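Local coordinates for protein aldehyde dehydrogenase 12 (Zea mays, PDB 6D97) that catalyses the NAD+-dependent oxidation of L-glutamate gamma-semialdehyde, the last step of proline catabolism in plants, at residues A[142-147]-A[320-325]; A[376-381]-A[387-392]; A[119-124]-A[235-240]. All coordinates share one frame; numbering follows the deposited sequence.

Contact 1: A[142-147]-A[320-325]; sequences YQQALA and AYACSG
Gln144, on the first turns of helix 142-157, reaches across to Ala322 and Cys323, where the chain leaves helix 309-321. Its CB starts 4.0 Å from Cys323 SG, and CG, beside the backbone N with chi1 at -71°, keeps the same spacing from that sulfur. A second turn at chi2 (-71°) folds the chain so that the amide lies over both partners. CD sits 3.9 Å from Ala322 CB. At the tip the amide divides its neighbours: OE1 is 3.7 Å from Cys323 SG, a packing distance, and NE2 is 3.6 Å from Ala322 CB. The polar demand of the amide is met beyond these residues, OE1 accepting from Lys327 NZ and NE2 pairing with OG1 of Thr547 of the second subunit, a residue that also packs on Ala322. With an alanine here, Lys327 and Thr547 of the second subunit would probably each be left without this mate, and Cys323 SG would lose its Gln144 neighbours. Sequence places the turn that carries Ala322 and Cys323 at the start of the aldehyde dehydrogenase cysteine signature, whose active-site cysteine conventionally stands two residues after the glutamine of its Gly-Gln pair, so Cys323 is probably not that nucleophile.

Contact 2: A[376-381]-A[387-392]; sequences EHMNNL and SKVLFG
Met378 and Val389 make the side-chain contact between helix 371-382 and strand 388-391. The sulfur does the touching: Met378 SD lies 4.1 Å from Val389 CG2, the two side chains crossing at about a right angle. Met378 holds CG anti to its backbone N (chi1 174°) and stays extended through chi2, which carries SD out from the helix to the valine, while the turn at chi3 (72°) swings only CE. On Val389, CG2, the branch beside the backbone N, is the one that meets the sulfur.

The second meeting place is polar. Ser387 points its CB toward the helix, and OG comes to 3.2 Å from Leu381 O, but the bond of this hydroxyl is to Ile384 O, in the short connection between the segments. Ser387 thus ties the start of the strand to the turn that leads out of the helix.

Around this first shell, Met378 also lies against Val413 of strand 411-414 and Phe437 of strand 437-443, and Leu381 against Phe437 and Val439 of the latter and Leu428 of helix 425-429, so helix 371-382 covers several strands at this margin and meets a second helix. Strand 388-391 is held in turn by backbone bonds of Lys388 to Phe414 and of Leu390 and Phe391 to Ala412, the last two both facing Ala412 in a classic beta bulge. Altogether this is a helix-turn-strand connection: the helix runs through a few residues into the antiparallel strand 388-391, which forms one margin of the seven-stranded mixed sheet of the aldehyde dehydrogenase fold.

Contact 3: A[119-124]-A[235-240]; sequences HMLGQP and IRLLHD
With chi1 at 180°, Leu237 sends CG directly opposite its own amide nitrogen, projecting its forked end from helix 229-240 onto Met120 and Leu121 of segment 119-124. Leu121 answers with chi1 at -93°, away from the usual staggered value, and its end comes nearer to Leu237 than its first bond would suggest. The helix of Leu237 is the crossover of a beta-alpha-beta unit, joining the parallel strands 218-223 and 249-251 of the Rossmann-like NAD-binding sheet; helix 105-121 packs on it from outside that unit.

The two methyls of Leu237 divide the work. CD1 meets Leu121 CD2 at 4.1 Å, and CD2 lies 4.2 Å from Met120 CB. The contact is therefore wholly apolar. Phe29 covers Met120 and Leu237 alike, Phe130 of helix 124-137 touches both leucines, and Leu121 leans further on helix 142-157 through Val149 and Leu156.

Just beyond the packing the chain turns into helix 124-137, with Gln123 at its N-cap position. Here the side chain folds back: Gln123 NE2 donates to His119 O at 3.2 Å, with an N-H...O angle of 156°. The ring of His119 stacks with His119 of the third subunit, and the same Gln123 NE2 hangs 3.5 Å above the plane of the His119 ring, near its rim.

How the contacts relate
Contacts 1 and 3 interlock along the chain: segments 119-124, 142-147, 235-240 and 320-325 follow one another, alternating between the two. Their centres lie 23 Å apart and their nearest atoms about 6 Å, with helices 124-137 and 142-157 bridging them, since Leu121 packs on both. Contact 2 closes later, within a short span of chain, and its centre is also 23 Å from that of contact 1; the two touch where Tyr321 OH of contact 1 packs against Phe391 CE1 of contact 2 (3.4 Å). The centres of contacts 2 and 3 are about 45 Å apart, across the chain's centre. In space, contact 3 thus lies by the helices flanking the NAD-binding sheet, contact 2 at the margin of the seven-stranded sheet, and contact 1, at the start of the cysteine signature, between them.

Contact 1: A[142-147]-A[320-325]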
loop_
_atom_site.group_PDB
_atom_site.type_symbol
_atom_site.label_atom_id
_atom_site.label_comp_id
_atom_site.label_asym_id
_atom_site.label_seq_id
_atom_site.Cartn_x
_atom_site.Cartn_y
_atom_site.Cartn_z
ATOM N N TYR A 142 -34.108 19.670 6.775
ATOM C CA TYR A 142 -34.325 18.546 5.870
ATOM C C TYR A 142 -33.067 18.218 5.076
ATOM O O TYR A 142 -32.768 17.044 4.834
ATOM C CB TYR A 142 -35.486 18.841 4.922
ATOM C CG TYR A 142 -35.789 17.710 3.961
ATOM C CD1 TYR A 142 -36.537 16.614 4.365
ATOM C CD2 TYR A 142 -35.323 17.735 2.653
ATOM C CE1 TYR A 142 -36.818 15.578 3.496
ATOM C CE2 TYR A 142 -35.601 16.703 1.775
ATOM C CZ TYR A 142 -36.348 15.630 2.200
ATOM O OH TYR A 142 -36.621 14.609 1.319
ATOM N N GLN A 143 -32.317 19.241 4.660
ATOM C CA GLN A 143 -31.114 18.992 3.874
ATOM C C GLN A 143 -30.014 18.366 4.723
ATOM O O GLN A 143 -29.256 17.517 4.237
ATOM C CB GLN A 143 -30.634 20.290 3.225
ATOM C CG GLN A 143 -31.509 20.755 2.068
ATOM C CD GLN A 143 -30.950 21.975 1.360
ATOM O OE1 GLN A 143 -31.586 23.029 1.323
ATOM N NE2 GLN A 143 -29.755 21.837 0.793
ATOM N N GLN A 144 -29.907 18.773 5.991
ATOM C CA GLN A 144 -28.942 18.138 6.887
ATOM C C GLN A 144 -29.289 16.673 7.116
ATOM O O GLN A 144 -28.402 15.812 7.114
ATOM C CB GLN A 144 -28.878 18.884 8.218
ATOM C CG GLN A 144 -28.218 20.250 8.149
ATOM C CD GLN A 144 -26.720 20.166 7.937
ATOM O OE1 GLN A 144 -26.063 19.235 8.404
ATOM N NE2 GLN A 144 -26.171 21.140 7.221
ATOM N N ALA A 145 -30.577 16.371 7.321
ATOM C CA ALA A 145 -31.003 14.982 7.474
ATOM C C ALA A 145 -30.795 14.194 6.189
ATOM O O ALA A 145 -30.418 13.017 6.228
ATOM C CB ALA A 145 -32.469 14.925 7.901
ATOM N N LEU A 146 -31.050 14.824 5.040
ATOM C CA LEU A 146 -30.803 14.161 3.765
ATOM C C LEU A 146 -29.320 13.867 3.583
ATOM O O LEU A 146 -28.950 12.799 3.079
ATOM C CB LEU A 146 -31.322 15.027 2.617
ATOM C CG LEU A 146 -31.276 14.420 1.215
ATOM C CD1 LEU A 146 -32.271 13.279 1.117
ATOM C CD2 LEU A 146 -31.571 15.473 0.158
ATOM N N ALA A 147 -28.456 14.799 3.994
ATOM C CA ALA A 147 -27.018 14.591 3.858
ATOM C C ALA A 147 -26.569 13.353 4.618
ATOM O O ALA A 147 -25.647 12.650 4.188
ATOM C CB ALA A 147 -26.252 15.820 4.347
ATOM N N ALA A 320 -20.929 26.435 12.689
ATOM C CA ALA A 320 -21.280 26.666 14.083
ATOM C C ALA A 320 -22.722 26.292 14.392
ATOM O O ALA A 320 -23.017 25.872 15.518
ATOM C CB ALA A 320 -21.029 28.129 14.451
ATOM N N TYR A 321 -23.633 26.415 13.425
ATOM C CA TYR A 321 -25.050 26.469 13.757
ATOM C C TYR A 321 -25.949 25.498 13.009
ATOM O O TYR A 321 -27.111 25.356 13.406
ATOM C CB TYR A 321 -25.573 27.895 13.551
ATOM C CG TYR A 321 -24.858 28.882 14.435
ATOM C CD1 TYR A 321 -24.661 28.608 15.784
ATOM C CD2 TYR A 321 -24.355 30.069 13.919
ATOM C CE1 TYR A 321 -24.001 29.497 16.598
ATOM C CE2 TYR A 321 -23.689 30.966 14.725
ATOM C CZ TYR A 321 -23.517 30.676 16.065
ATOM O OH TYR A 321 -22.853 31.563 16.877
ATOM N N ALA A 322 -25.477 24.836 11.953
ATOM C CA ALA A 322 -26.258 23.753 11.372
ATOM C C ALA A 322 -26.527 22.699 12.438
ATOM O O ALA A 322 -25.673 22.421 13.283
ATOM C CB ALA A 322 -25.533 23.131 10.179
ATOM N N CYS A 323 -27.734 22.134 12.410
ATOM C CA CYS A 323 -28.216 21.228 13.451
ATOM C C CYS A 323 -28.176 21.871 14.832
ATOM O O CYS A 323 -28.096 21.162 15.839
ATOM C CB CYS A 323 -27.423 19.915 13.469
ATOM S SG CYS A 323 -27.323 19.086 11.864
ATOM N N SER A 324 -28.215 23.206 14.892
ATOM C CA SER A 324 -28.076 23.950 16.146
ATOM C C SER A 324 -26.796 23.558 16.878
ATOM O O SER A 324 -26.776 23.393 18.098
ATOM C CB SER A 324 -29.302 23.755 17.041
ATOM O OG SER A 324 -30.498 23.814 16.284
ATOM N N GLY A 325 -25.719 23.380 16.113
ATOM C CA GLY A 325 -24.418 23.061 16.664
ATOM C C GLY A 325 -24.258 21.650 17.182
ATOM O O GLY A 325 -23.191 21.324 17.718
#

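Contact 2: A[376-381]-A[387-392]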
loop_
_atom_site.group_PDB
_atom_site.type_symbol
_atom_site.label_atom_id
_atom_site.label_comp_id
_atom_site.label_asym_id
_atom_site.label_seq_id
_atom_site.Cartn_x
_atom_site.Cartn_y
_atom_site.Cartn_z
ATOM N N GLU A 376 -26.518 30.238 31.373
ATOM C CA GLU A 376 -25.570 30.312 32.483
ATOM C C GLU A 376 -24.132 30.332 31.972
ATOM O O GLU A 376 -23.316 31.157 32.405
ATOM C CB GLU A 376 -25.791 29.137 33.441
ATOM C CG GLU A 376 -24.979 29.247 34.723
ATOM C CD GLU A 376 -24.840 27.923 35.445
ATOM O OE1 GLU A 376 -25.675 27.612 36.318
ATOM O OE2 GLU A 376 -23.893 27.178 35.131
ATOM N N HIS A 377 -23.801 29.422 31.047
ATOM C CA HIS A 377 -22.472 29.408 30.427
ATOM C C HIS A 377 -22.139 30.765 29.808
ATOM O O HIS A 377 -21.051 31.311 30.027
ATOM C CB HIS A 377 -22.393 28.313 29.363
ATOM C CG HIS A 377 -21.040 28.187 28.721
ATOM N ND1 HIS A 377 -19.914 27.802 29.424
ATOM C CD2 HIS A 377 -20.639 28.393 27.444
ATOM C CE1 HIS A 377 -18.878 27.780 28.605
ATOM N NE2 HIS A 377 -19.294 28.128 27.399
ATOM N N MET A 378 -23.066 31.328 29.038
ATOM C CA MET A 378 -22.863 32.651 28.449
ATOM C C MET A 378 -22.572 33.699 29.516
ATOM O O MET A 378 -21.674 34.535 29.348
ATOM C CB MET A 378 -24.098 33.069 27.642
ATOM C CG MET A 378 -24.050 34.478 27.100
ATOM S SD MET A 378 -25.636 34.952 26.372
ATOM C CE MET A 378 -26.683 35.139 27.819
ATOM N N ASN A 379 -23.338 33.699 30.604
ATOM C CA ASN A 379 -23.115 34.668 31.669
ATOM C C ASN A 379 -21.782 34.430 32.371
ATOM O O ASN A 379 -21.103 35.390 32.761
ATOM C CB ASN A 379 -24.276 34.625 32.669
ATOM C CG ASN A 379 -25.550 35.229 32.109
ATOM O OD1 ASN A 379 -25.501 36.210 31.361
ATOM N ND2 ASN A 379 -26.691 34.651 32.459
ATOM N N ASN A 380 -21.396 33.165 32.554
ATOM C CA ASN A 380 -20.090 32.874 33.135
ATOM C C ASN A 380 -18.966 33.426 32.268
ATOM O O ASN A 380 -17.979 33.962 32.786
ATOM C CB ASN A 380 -19.920 31.369 33.332
ATOM C CG ASN A 380 -20.726 30.839 34.495
ATOM O OD1 ASN A 380 -21.103 31.587 35.396
ATOM N ND2 ASN A 380 -20.987 29.537 34.487
ATOM N N LEU A 381 -19.098 33.306 30.944
ATOM C CA LEU A 381 -18.099 33.879 30.049
ATOM C C LEU A 381 -18.089 35.400 30.134
ATOM O O LEU A 381 -17.025 36.027 30.076
ATOM C CB LEU A 381 -18.357 33.429 28.611
ATOM C CG LEU A 381 -18.092 31.955 28.301
ATOM C CD1 LEU A 381 -18.609 31.590 26.927
ATOM C CD2 LEU A 381 -16.608 31.682 28.389
ATOM N N SER A 387 -15.140 40.821 27.468
ATOM C CA SER A 387 -16.022 39.927 26.735
ATOM C C SER A 387 -17.346 40.609 26.415
ATOM O O SER A 387 -17.801 41.500 27.137
ATOM C CB SER A 387 -16.283 38.651 27.536
ATOM O OG SER A 387 -16.940 38.943 28.758
ATOM N N LYS A 388 -17.971 40.170 25.324
ATOM C CA LYS A 388 -19.237 40.747 24.896
ATOM C C LYS A 388 -19.963 39.766 23.987
ATOM O O LYS A 388 -19.329 39.037 23.219
ATOM C CB LYS A 388 -19.026 42.085 24.175
ATOM C CG LYS A 388 -18.019 42.035 23.039
ATOM C CD LYS A 388 -17.907 43.377 22.331
ATOM C CE LYS A 388 -16.912 43.316 21.177
ATOM N NZ LYS A 388 -16.785 44.627 20.475
ATOM N N VAL A 389 -21.290 39.751 24.092
ATOM C CA VAL A 389 -22.115 38.968 23.179
ATOM C C VAL A 389 -22.096 39.636 21.811
ATOM O O VAL A 389 -22.446 40.814 21.674
ATOM C CB VAL A 389 -23.550 38.840 23.705
ATOM C CG1 VAL A 389 -24.404 38.015 22.740
ATOM C CG2 VAL A 389 -23.551 38.230 25.094
ATOM N N LEU A 390 -21.681 38.887 20.789
ATOM C CA LEU A 390 -21.672 39.427 19.434
ATOM C C LEU A 390 -23.049 39.330 18.787
ATOM O O LEU A 390 -23.495 40.276 18.129
ATOM C CB LEU A 390 -20.620 38.709 18.589
ATOM C CG LEU A 390 -19.162 38.908 19.014
ATOM C CD1 LEU A 390 -18.258 37.981 18.217
ATOM C CD2 LEU A 390 -18.725 40.361 18.855
ATOM N N PHE A 391 -23.734 38.202 18.960
ATOM C CA PHE A 391 -25.129 38.092 18.553
ATOM C C PHE A 391 -25.774 36.936 19.304
ATOM O O PHE A 391 -25.099 36.123 19.938
ATOM C CB PHE A 391 -25.279 37.930 17.034
ATOM C CG PHE A 391 -24.334 36.934 16.417
ATOM C CD1 PHE A 391 -24.656 35.587 16.369
ATOM C CD2 PHE A 391 -23.141 37.354 15.849
ATOM C CE1 PHE A 391 -23.797 34.674 15.783
ATOM C CE2 PHE A 391 -22.274 36.447 15.268
ATOM C CZ PHE A 391 -22.605 35.103 15.232
ATOM N N GLY A 392 -27.103 36.886 19.231
ATOM C CA GLY A 392 -27.834 35.858 19.950
ATOM C C GLY A 392 -27.839 36.126 21.443
ATOM O O GLY A 392 -27.915 37.274 21.895
#

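Contact 3: A[119-124]-A[235-240]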
loop_
_atom_site.group_PDB
_atom_site.type_symbol
_atom_site.label_atom_id
_atom_site.label_comp_id
_atom_site.label_asym_id
_atom_site.label_seq_id
_atom_site.Cartn_x
_atom_site.Cartn_y
_atom_site.Cartn_z
ATOM N N HIS A 119 -28.721 0.556 -3.281
ATOM C CA HIS A 119 -29.746 0.853 -4.275
ATOM C C HIS A 119 -31.062 1.220 -3.608
ATOM O O HIS A 119 -31.806 2.073 -4.110
ATOM C CB HIS A 119 -29.937 -0.336 -5.216
ATOM C CG HIS A 119 -30.936 -0.088 -6.303
ATOM N ND1 HIS A 119 -32.170 -0.701 -6.340
ATOM C CD2 HIS A 119 -30.884 0.713 -7.394
ATOM C CE1 HIS A 119 -32.835 -0.289 -7.405
ATOM N NE2 HIS A 119 -32.075 0.569 -8.063
ATOM N N MET A 120 -31.368 0.585 -2.477
ATOM C CA MET A 120 -32.586 0.918 -1.749
ATOM C C MET A 120 -32.501 2.316 -1.154
ATOM O O MET A 120 -33.409 3.134 -1.336
ATOM C CB MET A 120 -32.845 -0.121 -0.661
ATOM C CG MET A 120 -33.557 -1.355 -1.165
ATOM S SD MET A 120 -35.231 -1.000 -1.736
ATOM C CE MET A 120 -36.065 -0.688 -0.181
ATOM N N LEU A 121 -31.407 2.612 -0.447
ATOM C CA LEU A 121 -31.228 3.939 0.133
ATOM C C LEU A 121 -31.216 5.039 -0.921
ATOM O O LEU A 121 -31.530 6.188 -0.600
ATOM C CB LEU A 121 -29.930 3.995 0.947
ATOM C CG LEU A 121 -29.971 3.704 2.450
ATOM C CD1 LEU A 121 -28.752 4.305 3.127
ATOM C CD2 LEU A 121 -31.249 4.230 3.083
ATOM N N GLY A 122 -30.855 4.718 -2.165
ATOM C CA GLY A 122 -30.821 5.714 -3.223
ATOM C C GLY A 122 -32.161 6.031 -3.851
ATOM O O GLY A 122 -32.262 6.989 -4.625
ATOM N N GLN A 123 -33.187 5.246 -3.539
ATOM C CA GLN A 123 -34.519 5.524 -4.053
ATOM C C GLN A 123 -35.049 6.807 -3.425
ATOM O O GLN A 123 -34.983 6.962 -2.197
ATOM C CB GLN A 123 -35.467 4.361 -3.757
ATOM C CG GLN A 123 -35.078 3.065 -4.434
ATOM C CD GLN A 123 -34.957 3.214 -5.937
ATOM O OE1 GLN A 123 -35.955 3.382 -6.638
ATOM N NE2 GLN A 123 -33.728 3.155 -6.439
ATOM N N PRO A 124 -35.564 7.748 -4.223
ATOM C CA PRO A 124 -36.022 9.025 -3.649
ATOM C C PRO A 124 -36.995 8.872 -2.496
ATOM O O PRO A 124 -36.895 9.613 -1.511
ATOM C CB PRO A 124 -36.671 9.723 -4.850
ATOM C CG PRO A 124 -35.931 9.186 -6.027
ATOM C CD PRO A 124 -35.609 7.751 -5.695
ATOM N N ILE A 235 -32.205 -1.453 9.939
ATOM C CA ILE A 235 -31.922 -2.876 10.095
ATOM C C ILE A 235 -32.966 -3.717 9.372
ATOM O O ILE A 235 -32.646 -4.757 8.783
ATOM C CB ILE A 235 -31.829 -3.240 11.586
ATOM C CG1 ILE A 235 -30.576 -2.618 12.196
ATOM C CG2 ILE A 235 -31.790 -4.743 11.764
ATOM C CD1 ILE A 235 -30.541 -2.679 13.709
ATOM N N ARG A 236 -34.229 -3.281 9.399
ATOM C CA ARG A 236 -35.269 -3.978 8.647
ATOM C C ARG A 236 -34.972 -3.952 7.156
ATOM O O ARG A 236 -35.137 -4.964 6.464
ATOM C CB ARG A 236 -36.633 -3.356 8.939
ATOM C CG ARG A 236 -37.015 -3.454 10.396
ATOM C CD ARG A 236 -38.394 -2.888 10.692
ATOM N NE ARG A 236 -38.726 -3.052 12.105
ATOM C CZ ARG A 236 -39.314 -4.128 12.617
ATOM N NH1 ARG A 236 -39.653 -5.139 11.828
ATOM N NH2 ARG A 236 -39.566 -4.193 13.921
ATOM N N LEU A 237 -34.523 -2.803 6.647
ATOM C CA LEU A 237 -34.079 -2.721 5.260
ATOM C C LEU A 237 -32.918 -3.673 5.007
ATOM O O LEU A 237 -32.905 -4.403 4.008
ATOM C CB LEU A 237 -33.687 -1.276 4.929
ATOM C CG LEU A 237 -33.171 -0.836 3.549
ATOM C CD1 LEU A 237 -33.226 0.690 3.474
ATOM C CD2 LEU A 237 -31.751 -1.331 3.217
ATOM N N LEU A 238 -31.928 -3.674 5.904
ATOM C CA LEU A 238 -30.755 -4.524 5.711
ATOM C C LEU A 238 -31.138 -5.998 5.691
ATOM O O LEU A 238 -30.573 -6.782 4.919
ATOM C CB LEU A 238 -29.722 -4.245 6.802
ATOM C CG LEU A 238 -28.927 -2.945 6.668
ATOM C CD1 LEU A 238 -28.171 -2.629 7.948
ATOM C CD2 LEU A 238 -27.968 -3.046 5.489
ATOM N N HIS A 239 -32.095 -6.394 6.535
ATOM C CA HIS A 239 -32.588 -7.767 6.496
ATOM C C HIS A 239 -33.232 -8.078 5.152
ATOM O O HIS A 239 -33.021 -9.160 4.592
ATOM C CB HIS A 239 -33.578 -8.006 7.634
ATOM C CG HIS A 239 -32.936 -8.156 8.977
ATOM N ND1 HIS A 239 -33.526 -7.699 10.135
ATOM C CD2 HIS A 239 -31.759 -8.713 9.348
ATOM C CE1 HIS A 239 -32.741 -7.969 11.162
ATOM N NE2 HIS A 239 -31.662 -8.585 10.713
ATOM N N ASP A 240 -34.012 -7.138 4.614
ATOM C CA ASP A 240 -34.578 -7.317 3.281
ATOM C C ASP A 240 -33.506 -7.394 2.205
ATOM O O ASP A 240 -33.756 -7.969 1.141
ATOM C CB ASP A 240 -35.550 -6.182 2.959
ATOM C CG ASP A 240 -36.875 -6.331 3.676
ATOM O OD1 ASP A 240 -37.063 -7.362 4.359
ATOM O OD2 ASP A 240 -37.725 -5.424 3.558
#